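Local coordinates for protein glucanase (PDB 5GXX) that probably hydrolyses internal beta-1,4-glucosidic bonds of cellulose, as a family 9 endoglucanase of the clostridial cellulosome, at residues H119-S124 with W370-D375; H272-T277 with Q326-F331. The protein carries 1 engineered substitution. All blocks are in the same frame, centred on the assembly; numbering follows the deposited sequence.

Contact 1 (H119-S124 with W370-D375); sequences HKWWGS and WLDKRD
D372 accepts the contact's one direct hydrogen bond: W122 N donates to D372 OD1 over 2.8 Å, at an N-H...O angle of 149° and from above the carboxylate plane. The backbones draw together here too, in a CA-H...O contact from D372 CA to W122 O (3.2 Å). Water extends this polar seam. Two molecules donate to K120 O, one continuing to OD1 and the other to OD2 of D372, while a third accepts from D372 N and donates to W122 O.

The second kind of contact is on the indole of W122. R374 CG stands over one face, 3.6 Å from the centroid of the six-membered ring, and the chain then bends at chi3 (-85°), which brings R374 NH1 to 3.4 Å from W122 CE3. The methylene makes the face contact; the guanidinium stands nearly upright to the ring (84°) with an edge at CE3, leaving at most a weak cation-pi attraction, and R374 NE is salt-bridged to E403. K373 O approaches W122 CD1 at 3.4 Å, and W122 NE1 is hydrogen-bonded to H367 ND1.

This is a loop-to-loop junction of the family 9 catalytic domain, joining the turn after helix 115-120 to the long loop following helix 364-367.

Contact 2 (H272-T277 with Q326-F331); sequences HLDWWT and QKYYNF
Y328 reaches across from helix 322-340 to helix 263-276, and its side chain can be traced outward against L273, T277 and D274. From CB the ring carbon CG lies anti to the carbonyl carbon (chi1 -60°), directing the ring toward the other helix. L273 CB lies against both Y328 CD1 (3.8 Å) and Y328 CE1 (3.5 Å), while L273 CD1 sits over the centre of one ring face in a CH-pi contact. At the ring edge, Y328 CD1 meets the methyl T277 CG2 at 4.0 Å, and Y328 CE1 comes within 3.3 Å of D274 OD1, which sits near the ring plane. At the tip, Y328 OH donates to D274 OD1 over 2.7 Å.

The same oxygen accepts a second hydrogen bond, from K327 NZ (2.8 Å), that is also a salt bridge. Hydroxyl and ammonium arrive from opposite faces of the carboxylate plane, each well out of it. A water between K327 NZ and D274 OD2 closes the group on its other oxygen.

Farther along, F331 CE1 lies 3.3 Å from W276 O, and its CZ packs on W276 CB. T277 OG1 turns back to D274 O, which also accepts from T277 N where the helix ends.

The segment axes cross at 53°, with the apolar seam bordered by the polar group of D274, K327 and Y328. Two donors on one oxygen should stabilise the ionised carboxylate and restrict its rotation, fixing the tyrosine and lysine together.

Overall arrangement
From the N terminus, the chain passes through the first helices of the family 9 region and reaches 119-124, which opens the outer loop. Helices dominate what follows. Within that loop, helix 263-276 ends at 272-277, and after helix 301-318 the chain returns along helix 322-340, whose residues 326-331 close contact 2. Only after helix 364-367 does 370-375 close contact 1, so contact 2 is nested inside it. Their centres lie 42 Å apart: contact 2 joins two helices of the catalytic domain, whereas contact 1 joins the end of helix 115-120 and the residues after it to the loop following helix 364-367, where W121 and W370 meet I543 and Y548 from the C-terminal part of the chain.

Contact 1 (H119-S124 with W370-D375)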
ATOM      1  N   HIS A 119      -2.407  24.528  -6.944  1.00 14.83           N
ATOM      2  CA  HIS A 119      -3.822  24.314  -6.668  1.00 14.92           C
ATOM      3  C   HIS A 119      -4.163  22.875  -6.333  1.00 15.80           C
ATOM      4  O   HIS A 119      -5.161  22.613  -5.662  1.00 16.14           O
ATOM      5  CB  HIS A 119      -4.648  24.821  -7.854  1.00 14.84           C
ATOM      6  CG  HIS A 119      -4.593  26.308  -7.994  1.00 14.80           C
ATOM      7  ND1 HIS A 119      -5.335  26.993  -8.929  1.00 17.54           N
ATOM      8  CD2 HIS A 119      -3.896  27.240  -7.302  1.00 15.33           C
ATOM      9  CE1 HIS A 119      -5.090  28.287  -8.816  1.00 17.48           C
ATOM     10  NE2 HIS A 119      -4.230  28.463  -7.830  1.00 17.25           N
ATOM     11  N   LYS A 120      -3.305  21.944  -6.738  1.00 15.65           N
ATOM     12  CA  LYS A 120      -3.588  20.538  -6.464  1.00 17.58           C
ATOM     13  C   LYS A 120      -3.464  20.192  -4.977  1.00 17.49           C
ATOM     14  O   LYS A 120      -4.026  19.198  -4.511  1.00 18.95           O
ATOM     15  CB  LYS A 120      -2.644  19.683  -7.303  1.00 19.76           C
ATOM     16  CG  LYS A 120      -3.093  18.261  -7.510  1.00 24.93           C
ATOM     17  CD  LYS A 120      -2.102  17.564  -8.444  1.00 29.89           C
ATOM     18  CE  LYS A 120      -2.072  16.057  -8.224  1.00 34.60           C
ATOM     19  NZ  LYS A 120      -3.444  15.477  -8.106  1.00 37.38           N
ATOM     20  N   TRP A 121      -2.765  21.039  -4.224  1.00 16.08           N
ATOM     21  CA  TRP A 121      -2.464  20.772  -2.819  1.00 15.58           C
ATOM     22  C   TRP A 121      -3.213  21.770  -1.940  1.00 15.38           C
ATOM     23  O   TRP A 121      -3.291  22.955  -2.276  1.00 15.71           O
ATOM     24  CB  TRP A 121      -0.956  20.884  -2.579  1.00 15.31           C
ATOM     25  CG  TRP A 121      -0.517  20.702  -1.150  1.00 15.88           C
ATOM     26  CD1 TRP A 121      -0.386  19.524  -0.472  1.00 15.45           C
ATOM     27  CD2 TRP A 121      -0.146  21.739  -0.235  1.00 15.35           C
ATOM     28  NE1 TRP A 121       0.054  19.764   0.812  1.00 16.48           N
ATOM     29  CE2 TRP A 121       0.204  21.115   0.985  1.00 16.48           C
ATOM     30  CE3 TRP A 121      -0.080  23.137  -0.328  1.00 17.09           C
ATOM     31  CZ2 TRP A 121       0.625  21.836   2.106  1.00 15.26           C
ATOM     32  CZ3 TRP A 121       0.340  23.850   0.785  1.00 15.97           C
ATOM     33  CH2 TRP A 121       0.691  23.197   1.984  1.00 15.92           C
ATOM     34  N   TRP A 122      -3.724  21.275  -0.818  1.00 14.83           N
ATOM     35  CA  TRP A 122      -4.525  22.052   0.129  1.00 14.83           C
ATOM     36  C   TRP A 122      -3.781  22.044   1.469  1.00 14.32           C
ATOM     37  O   TRP A 122      -3.665  21.008   2.118  1.00 16.18           O
ATOM     38  CB  TRP A 122      -5.943  21.472   0.278  1.00 14.08           C
ATOM     39  CG  TRP A 122      -6.887  22.459   0.925  1.00 13.46           C
ATOM     40  CD1 TRP A 122      -7.165  22.578   2.257  1.00 14.56           C
ATOM     41  CD2 TRP A 122      -7.618  23.501   0.269  1.00 12.10           C
ATOM     42  NE1 TRP A 122      -8.059  23.608   2.470  1.00 14.76           N
ATOM     43  CE2 TRP A 122      -8.345  24.198   1.263  1.00 12.51           C
ATOM     44  CE3 TRP A 122      -7.745  23.910  -1.066  1.00 12.85           C
ATOM     45  CZ2 TRP A 122      -9.190  25.273   0.959  1.00 12.55           C
ATOM     46  CZ3 TRP A 122      -8.580  24.978  -1.362  1.00 15.28           C
ATOM     47  CH2 TRP A 122      -9.260  25.665  -0.356  1.00 15.20           C
ATOM     48  N   GLY A 123      -3.237  23.187   1.869  1.00 14.94           N
ATOM     49  CA  GLY A 123      -2.526  23.286   3.138  1.00 14.58           C
ATOM     50  C   GLY A 123      -1.977  24.688   3.307  1.00 12.00           C
ATOM     51  O   GLY A 123      -2.153  25.537   2.432  1.00 13.28           O
ATOM     52  N   SER A 124      -1.305  24.920   4.429  1.00 12.19           N
ATOM     53  CA  SER A 124      -0.927  26.260   4.863  1.00 12.74           C
ATOM     54  C   SER A 124       0.366  26.743   4.211  1.00 13.49           C
ATOM     55  O   SER A 124       1.302  25.960   3.983  1.00 14.36           O
ATOM     56  CB  SER A 124      -0.804  26.292   6.392  1.00 12.57           C
ATOM     57  OG  SER A 124      -2.073  26.030   6.984  1.00 13.46           O
ATOM     58  N   TRP A 370      -4.417  19.855   8.230  1.00 14.51           N
ATOM     59  CA  TRP A 370      -3.164  19.129   8.403  1.00 14.96           C
ATOM     60  C   TRP A 370      -3.011  17.974   7.429  1.00 16.52           C
ATOM     61  O   TRP A 370      -1.962  17.311   7.414  1.00 16.32           O
ATOM     62  CB  TRP A 370      -3.007  18.610   9.836  1.00 13.90           C
ATOM     63  CG  TRP A 370      -4.208  17.862  10.376  1.00 15.02           C
ATOM     64  CD1 TRP A 370      -4.384  16.501  10.422  1.00 15.70           C
ATOM     65  CD2 TRP A 370      -5.408  18.438  10.907  1.00 15.41           C
ATOM     66  NE1 TRP A 370      -5.601  16.198  11.010  1.00 15.38           N
ATOM     67  CE2 TRP A 370      -6.254  17.371  11.296  1.00 16.17           C
ATOM     68  CE3 TRP A 370      -5.835  19.758  11.137  1.00 15.65           C
ATOM     69  CZ2 TRP A 370      -7.515  17.578  11.868  1.00 17.53           C
ATOM     70  CZ3 TRP A 370      -7.091  19.961  11.710  1.00 16.10           C
ATOM     71  CH2 TRP A 370      -7.924  18.877  12.056  1.00 15.87           C
ATOM     72  N   LEU A 371      -4.036  17.711   6.626  1.00 17.73           N
ATOM     73  CA  LEU A 371      -3.965  16.480   5.837  1.00 18.75           C
ATOM     74  C   LEU A 371      -4.493  16.565   4.417  1.00 17.42           C
ATOM     75  O   LEU A 371      -5.018  15.589   3.873  1.00 17.64           O
ATOM     76  CB  LEU A 371      -4.497  15.264   6.603  1.00 20.86           C
ATOM     77  CG  LEU A 371      -5.834  15.381   7.349  1.00 21.78           C
ATOM     78  CD1 LEU A 371      -6.859  16.256   6.676  1.00 25.40           C
ATOM     79  CD2 LEU A 371      -6.409  13.999   7.642  1.00 25.89           C
ATOM     80  N   ASP A 372      -4.295  17.736   3.812  1.00 16.38           N
ATOM     81  CA  ASP A 372      -4.597  17.933   2.392  1.00 14.44           C
ATOM     82  C   ASP A 372      -6.064  17.573   2.097  1.00 16.21           C
ATOM     83  O   ASP A 372      -6.378  16.824   1.171  1.00 15.98           O
ATOM     84  CB  ASP A 372      -3.579  17.157   1.532  1.00 16.17           C
ATOM     85  CG  ASP A 372      -3.677  17.493   0.058  1.00 16.60           C
ATOM     86  OD1 ASP A 372      -4.231  18.551  -0.297  1.00 15.87           O
ATOM     87  OD2 ASP A 372      -3.187  16.688  -0.773  1.00 21.89           O
ATOM     88  N   LYS A 373      -6.964  18.091   2.931  1.00 15.80           N
ATOM     89  CA  LYS A 373      -8.408  17.940   2.717  1.00 16.67           C
ATOM     90  C   LYS A 373      -9.104  19.269   2.975  1.00 17.05           C
ATOM     91  O   LYS A 373      -8.703  20.047   3.833  1.00 15.59           O
ATOM     92  CB  LYS A 373      -9.040  16.913   3.667  1.00 17.84           C
ATOM     93  CG  LYS A 373      -8.612  15.473   3.432  1.00 21.61           C
ATOM     94  CD  LYS A 373      -9.381  14.530   4.340  1.00 24.66           C
ATOM     95  CE  LYS A 373      -9.438  13.126   3.728  1.00 31.15           C
ATOM     96  NZ  LYS A 373     -10.033  12.128   4.669  1.00 31.48           N
ATOM     97  N   ARG A 374     -10.201  19.489   2.266  1.00 16.14           N
ATOM     98  CA  ARG A 374     -11.011  20.684   2.492  1.00 16.60           C
ATOM     99  C   ARG A 374     -12.076  20.489   3.560  1.00 17.65           C
ATOM    100  O   ARG A 374     -12.523  21.463   4.172  1.00 18.40           O
ATOM    101  CB  ARG A 374     -11.678  21.139   1.197  1.00 15.89           C
ATOM    102  CG  ARG A 374     -10.712  21.816   0.249  1.00 20.20           C
ATOM    103  CD  ARG A 374     -11.510  22.433  -0.879  1.00 26.26           C
ATOM    104  NE  ARG A 374     -11.749  21.410  -1.880  1.00 31.62           N
ATOM    105  CZ  ARG A 374     -10.832  21.025  -2.758  1.00 35.97           C
ATOM    106  NH1 ARG A 374      -9.637  21.593  -2.741  1.00 36.03           N
ATOM    107  NH2 ARG A 374     -11.099  20.072  -3.636  1.00 39.72           N
ATOM    108  N   ASP A 375     -12.515  19.248   3.743  1.00 18.86           N
ATOM    109  CA  ASP A 375     -13.604  18.956   4.671  1.00 19.75           C
ATOM    110  C   ASP A 375     -13.155  18.793   6.118  1.00 19.55           C
ATOM    111  O   ASP A 375     -13.982  18.739   7.032  1.00 19.57           O
ATOM    112  CB  ASP A 375     -14.410  17.728   4.206  1.00 20.17           C
ATOM    113  CG  ASP A 375     -13.568  16.471   4.083  1.00 23.08           C
ATOM    114  OD1 ASP A 375     -12.485  16.512   3.464  1.00 22.26           O
ATOM    115  OD2 ASP A 375     -14.002  15.405   4.578  1.00 27.00           O
TER
HETATM  116  O   HOH W   1      -6.396  21.443  -3.530  1.00 24.99           O
HETATM  117  O   HOH W   2      -6.174  18.937  -2.342  1.00 20.13           O
HETATM  118  O   HOH W   3      -2.389  17.228  -3.226  1.00 25.80           O
HETATM  119  O   HOH W   4      -2.334  19.722   4.261  1.00 15.99           O

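Contact 2 (H272-T277 with Q326-F331)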
ATOM      1  N   HIS A 272     -20.685  53.710 -20.412  1.00 12.31           N
ATOM      2  CA  HIS A 272     -20.227  52.580 -19.608  1.00 12.12           C
ATOM      3  C   HIS A 272     -20.982  52.506 -18.276  1.00 12.11           C
ATOM      4  O   HIS A 272     -21.553  51.457 -17.909  1.00 12.45           O
ATOM      5  CB  HIS A 272     -18.713  52.710 -19.372  1.00 12.88           C
ATOM      6  CG  HIS A 272     -18.170  51.829 -18.285  1.00 11.89           C
ATOM      7  ND1 HIS A 272     -18.086  50.456 -18.395  1.00 14.04           N
ATOM      8  CD2 HIS A 272     -17.696  52.131 -17.048  1.00 11.04           C
ATOM      9  CE1 HIS A 272     -17.619  49.952 -17.263  1.00 12.91           C
ATOM     10  NE2 HIS A 272     -17.351  50.946 -16.437  1.00 10.81           N
ATOM     11  N   LEU A 273     -21.020  53.627 -17.561  1.00 12.67           N
ATOM     12  CA  LEU A 273     -21.704  53.610 -16.268  1.00 11.83           C
ATOM     13  C   LEU A 273     -23.212  53.432 -16.419  1.00 11.69           C
ATOM     14  O   LEU A 273     -23.836  52.713 -15.631  1.00 12.61           O
ATOM     15  CB  LEU A 273     -21.361  54.823 -15.396  1.00 11.58           C
ATOM     16  CG  LEU A 273     -19.919  54.852 -14.896  1.00 13.63           C
ATOM     17  CD1 LEU A 273     -19.576  56.218 -14.306  1.00 13.08           C
ATOM     18  CD2 LEU A 273     -19.571  53.707 -13.948  1.00 12.80           C
ATOM     19  N   ASP A 274     -23.797  54.049 -17.449  1.00 12.06           N
ATOM     20  CA  ASP A 274     -25.236  53.880 -17.659  1.00 11.95           C
ATOM     21  C   ASP A 274     -25.561  52.397 -17.853  1.00 11.06           C
ATOM     22  O   ASP A 274     -26.567  51.913 -17.353  1.00 10.87           O
ATOM     23  CB  ASP A 274     -25.713  54.680 -18.874  1.00 12.51           C
ATOM     24  CG  ASP A 274     -25.884  56.168 -18.576  1.00 12.33           C
ATOM     25  OD1 ASP A 274     -25.621  56.616 -17.435  1.00 13.34           O
ATOM     26  OD2 ASP A 274     -26.338  56.861 -19.505  1.00 14.23           O
ATOM     27  N   TRP A 275     -24.711  51.685 -18.587  1.00 12.30           N
ATOM     28  CA  TRP A 275     -24.920  50.263 -18.831  1.00 10.61           C
ATOM     29  C   TRP A 275     -24.955  49.447 -17.547  1.00 11.02           C
ATOM     30  O   TRP A 275     -25.638  48.434 -17.500  1.00 11.02           O
ATOM     31  CB  TRP A 275     -23.876  49.726 -19.817  1.00 10.51           C
ATOM     32  CG  TRP A 275     -24.029  48.283 -20.212  1.00  9.56           C
ATOM     33  CD1 TRP A 275     -24.864  47.762 -21.159  1.00 10.89           C
ATOM     34  CD2 TRP A 275     -23.330  47.172 -19.640  1.00  9.90           C
ATOM     35  NE1 TRP A 275     -24.744  46.382 -21.197  1.00  9.98           N
ATOM     36  CE2 TRP A 275     -23.792  46.004 -20.285  1.00  8.43           C
ATOM     37  CE3 TRP A 275     -22.347  47.056 -18.650  1.00 11.71           C
ATOM     38  CZ2 TRP A 275     -23.290  44.740 -19.982  1.00 11.58           C
ATOM     39  CZ3 TRP A 275     -21.844  45.802 -18.352  1.00 11.78           C
ATOM     40  CH2 TRP A 275     -22.318  44.661 -19.019  1.00 11.71           C
ATOM     41  N   TRP A 276     -24.212  49.898 -16.546  1.00 10.11           N
ATOM     42  CA  TRP A 276     -24.174  49.272 -15.234  1.00 10.45           C
ATOM     43  C   TRP A 276     -25.350  49.650 -14.320  1.00 11.29           C
ATOM     44  O   TRP A 276     -25.613  48.932 -13.357  1.00 11.81           O
ATOM     45  CB  TRP A 276     -22.851  49.636 -14.561  1.00 10.45           C
ATOM     46  CG  TRP A 276     -21.762  48.711 -14.980  1.00  9.44           C
ATOM     47  CD1 TRP A 276     -20.901  48.851 -16.046  1.00 10.56           C
ATOM     48  CD2 TRP A 276     -21.441  47.462 -14.365  1.00  9.30           C
ATOM     49  NE1 TRP A 276     -20.060  47.758 -16.114  1.00 11.12           N
ATOM     50  CE2 TRP A 276     -20.375  46.892 -15.092  1.00 12.09           C
ATOM     51  CE3 TRP A 276     -21.934  46.788 -13.235  1.00  9.25           C
ATOM     52  CZ2 TRP A 276     -19.817  45.655 -14.740  1.00 11.03           C
ATOM     53  CZ3 TRP A 276     -21.366  45.575 -12.877  1.00 12.55           C
ATOM     54  CH2 TRP A 276     -20.317  45.016 -13.633  1.00 10.88           C
ATOM     55  N   THR A 277     -26.025  50.764 -14.594  1.00 11.53           N
ATOM     56  CA  THR A 277     -27.092  51.259 -13.724  1.00 11.18           C
ATOM     57  C   THR A 277     -28.426  50.567 -14.020  1.00 11.37           C
ATOM     58  O   THR A 277     -28.622  50.039 -15.112  1.00 10.50           O
ATOM     59  CB  THR A 277     -27.309  52.779 -13.884  1.00 11.86           C
ATOM     60  OG1 THR A 277     -27.805  53.068 -15.202  1.00 13.03           O
ATOM     61  CG2 THR A 277     -26.034  53.566 -13.564  1.00 11.69           C
ATOM     62  N   GLN A 326     -26.319  61.908  -8.836  1.00 15.03           N
ATOM     63  CA  GLN A 326     -27.226  61.108  -8.008  1.00 16.07           C
ATOM     64  C   GLN A 326     -27.382  59.688  -8.551  1.00 14.40           C
ATOM     65  O   GLN A 326     -27.337  58.704  -7.797  1.00 14.96           O
ATOM     66  CB  GLN A 326     -28.591  61.788  -7.953  1.00 16.27           C
ATOM     67  CG  GLN A 326     -29.620  61.062  -7.109  1.00 23.96           C
ATOM     68  CD  GLN A 326     -30.911  61.842  -7.028  1.00 30.05           C
ATOM     69  OE1 GLN A 326     -31.837  61.619  -7.809  1.00 35.33           O
ATOM     70  NE2 GLN A 326     -30.968  62.782  -6.094  1.00 32.44           N
ATOM     71  N   LYS A 327     -27.550  59.584  -9.863  1.00 14.07           N
ATOM     72  CA  LYS A 327     -27.705  58.268 -10.484  1.00 14.41           C
ATOM     73  C   LYS A 327     -26.453  57.413 -10.252  1.00 13.80           C
ATOM     74  O   LYS A 327     -26.559  56.244  -9.901  1.00 13.03           O
ATOM     75  CB  LYS A 327     -28.009  58.399 -11.977  1.00 15.69           C
ATOM     76  CG  LYS A 327     -27.939  57.095 -12.765  1.00 17.13           C
ATOM     77  CD  LYS A 327     -28.389  57.213 -14.218  1.00 19.34           C
ATOM     78  CE  LYS A 327     -27.443  58.087 -15.016  1.00 16.38           C
ATOM     79  NZ  LYS A 327     -27.855  58.070 -16.457  1.00 19.52           N
ATOM     80  N   TYR A 328     -25.268  57.982 -10.455  1.00 13.17           N
ATOM     81  CA  TYR A 328     -24.070  57.158 -10.288  1.00 12.78           C
ATOM     82  C   TYR A 328     -23.718  56.861  -8.841  1.00 14.64           C
ATOM     83  O   TYR A 328     -23.277  55.750  -8.540  1.00 14.32           O
ATOM     84  CB  TYR A 328     -22.877  57.760 -11.037  1.00 12.15           C
ATOM     85  CG  TYR A 328     -23.110  57.880 -12.522  1.00 10.89           C
ATOM     86  CD1 TYR A 328     -23.778  56.903 -13.244  1.00 10.88           C
ATOM     87  CD2 TYR A 328     -22.635  58.989 -13.216  1.00  9.91           C
ATOM     88  CE1 TYR A 328     -23.994  57.018 -14.601  1.00 10.77           C
ATOM     89  CE2 TYR A 328     -22.840  59.115 -14.567  1.00 13.38           C
ATOM     90  CZ  TYR A 328     -23.524  58.144 -15.260  1.00 12.77           C
ATOM     91  OH  TYR A 328     -23.713  58.308 -16.616  1.00 15.08           O
ATOM     92  N   TYR A 329     -23.908  57.843  -7.956  1.00 14.02           N
ATOM     93  CA  TYR A 329     -23.727  57.634  -6.518  1.00 13.36           C
ATOM     94  C   TYR A 329     -24.673  56.546  -6.001  1.00 13.40           C
ATOM     95  O   TYR A 329     -24.246  55.671  -5.251  1.00 14.92           O
ATOM     96  CB  TYR A 329     -23.981  58.935  -5.739  1.00 13.91           C
ATOM     97  CG  TYR A 329     -23.821  58.798  -4.238  1.00 14.92           C
ATOM     98  CD1 TYR A 329     -24.881  58.368  -3.426  1.00 15.63           C
ATOM     99  CD2 TYR A 329     -22.603  59.078  -3.619  1.00 17.76           C
ATOM    100  CE1 TYR A 329     -24.746  58.228  -2.051  1.00 16.52           C
ATOM    101  CE2 TYR A 329     -22.466  58.944  -2.239  1.00 16.61           C
ATOM    102  CZ  TYR A 329     -23.540  58.522  -1.464  1.00 18.25           C
ATOM    103  OH  TYR A 329     -23.396  58.388  -0.105  1.00 20.83           O
ATOM    104  N   ASN A 330     -25.948  56.598  -6.381  1.00 12.51           N
ATOM    105  CA  ASN A 330     -26.914  55.638  -5.834  1.00 11.86           C
ATOM    106  C   ASN A 330     -26.573  54.220  -6.296  1.00 11.89           C
ATOM    107  O   ASN A 330     -26.654  53.256  -5.517  1.00 12.30           O
ATOM    108  CB  ASN A 330     -28.326  56.001  -6.306  1.00 13.25           C
ATOM    109  CG  ASN A 330     -28.933  57.172  -5.545  1.00 15.60           C
ATOM    110  OD1 ASN A 330     -28.408  57.608  -4.518  1.00 16.39           O
ATOM    111  ND2 ASN A 330     -30.069  57.665  -6.048  1.00 16.59           N
ATOM    112  N   PHE A 331     -26.189  54.127  -7.573  1.00 10.42           N
ATOM    113  CA  PHE A 331     -25.696  52.838  -8.081  1.00 11.51           C
ATOM    114  C   PHE A 331     -24.533  52.310  -7.241  1.00 11.16           C
ATOM    115  O   PHE A 331     -24.549  51.155  -6.791  1.00 11.88           O
ATOM    116  CB  PHE A 331     -25.272  52.936  -9.556  1.00 11.20           C
ATOM    117  CG  PHE A 331     -24.343  51.828  -9.973  1.00  9.18           C
ATOM    118  CD1 PHE A 331     -24.832  50.544 -10.190  1.00  9.56           C
ATOM    119  CD2 PHE A 331     -22.973  52.068 -10.108  1.00  9.97           C
ATOM    120  CE1 PHE A 331     -23.966  49.513 -10.515  1.00 11.09           C
ATOM    121  CE2 PHE A 331     -22.104  51.031 -10.418  1.00 10.94           C
ATOM    122  CZ  PHE A 331     -22.606  49.758 -10.658  1.00 11.64           C
TER
HETATM  123  O   HOH W   5     -27.122  59.344 -18.900  1.00 22.61           O
HETATM  124  O   HOH W   6     -28.801  54.895 -16.948  1.00 12.67           O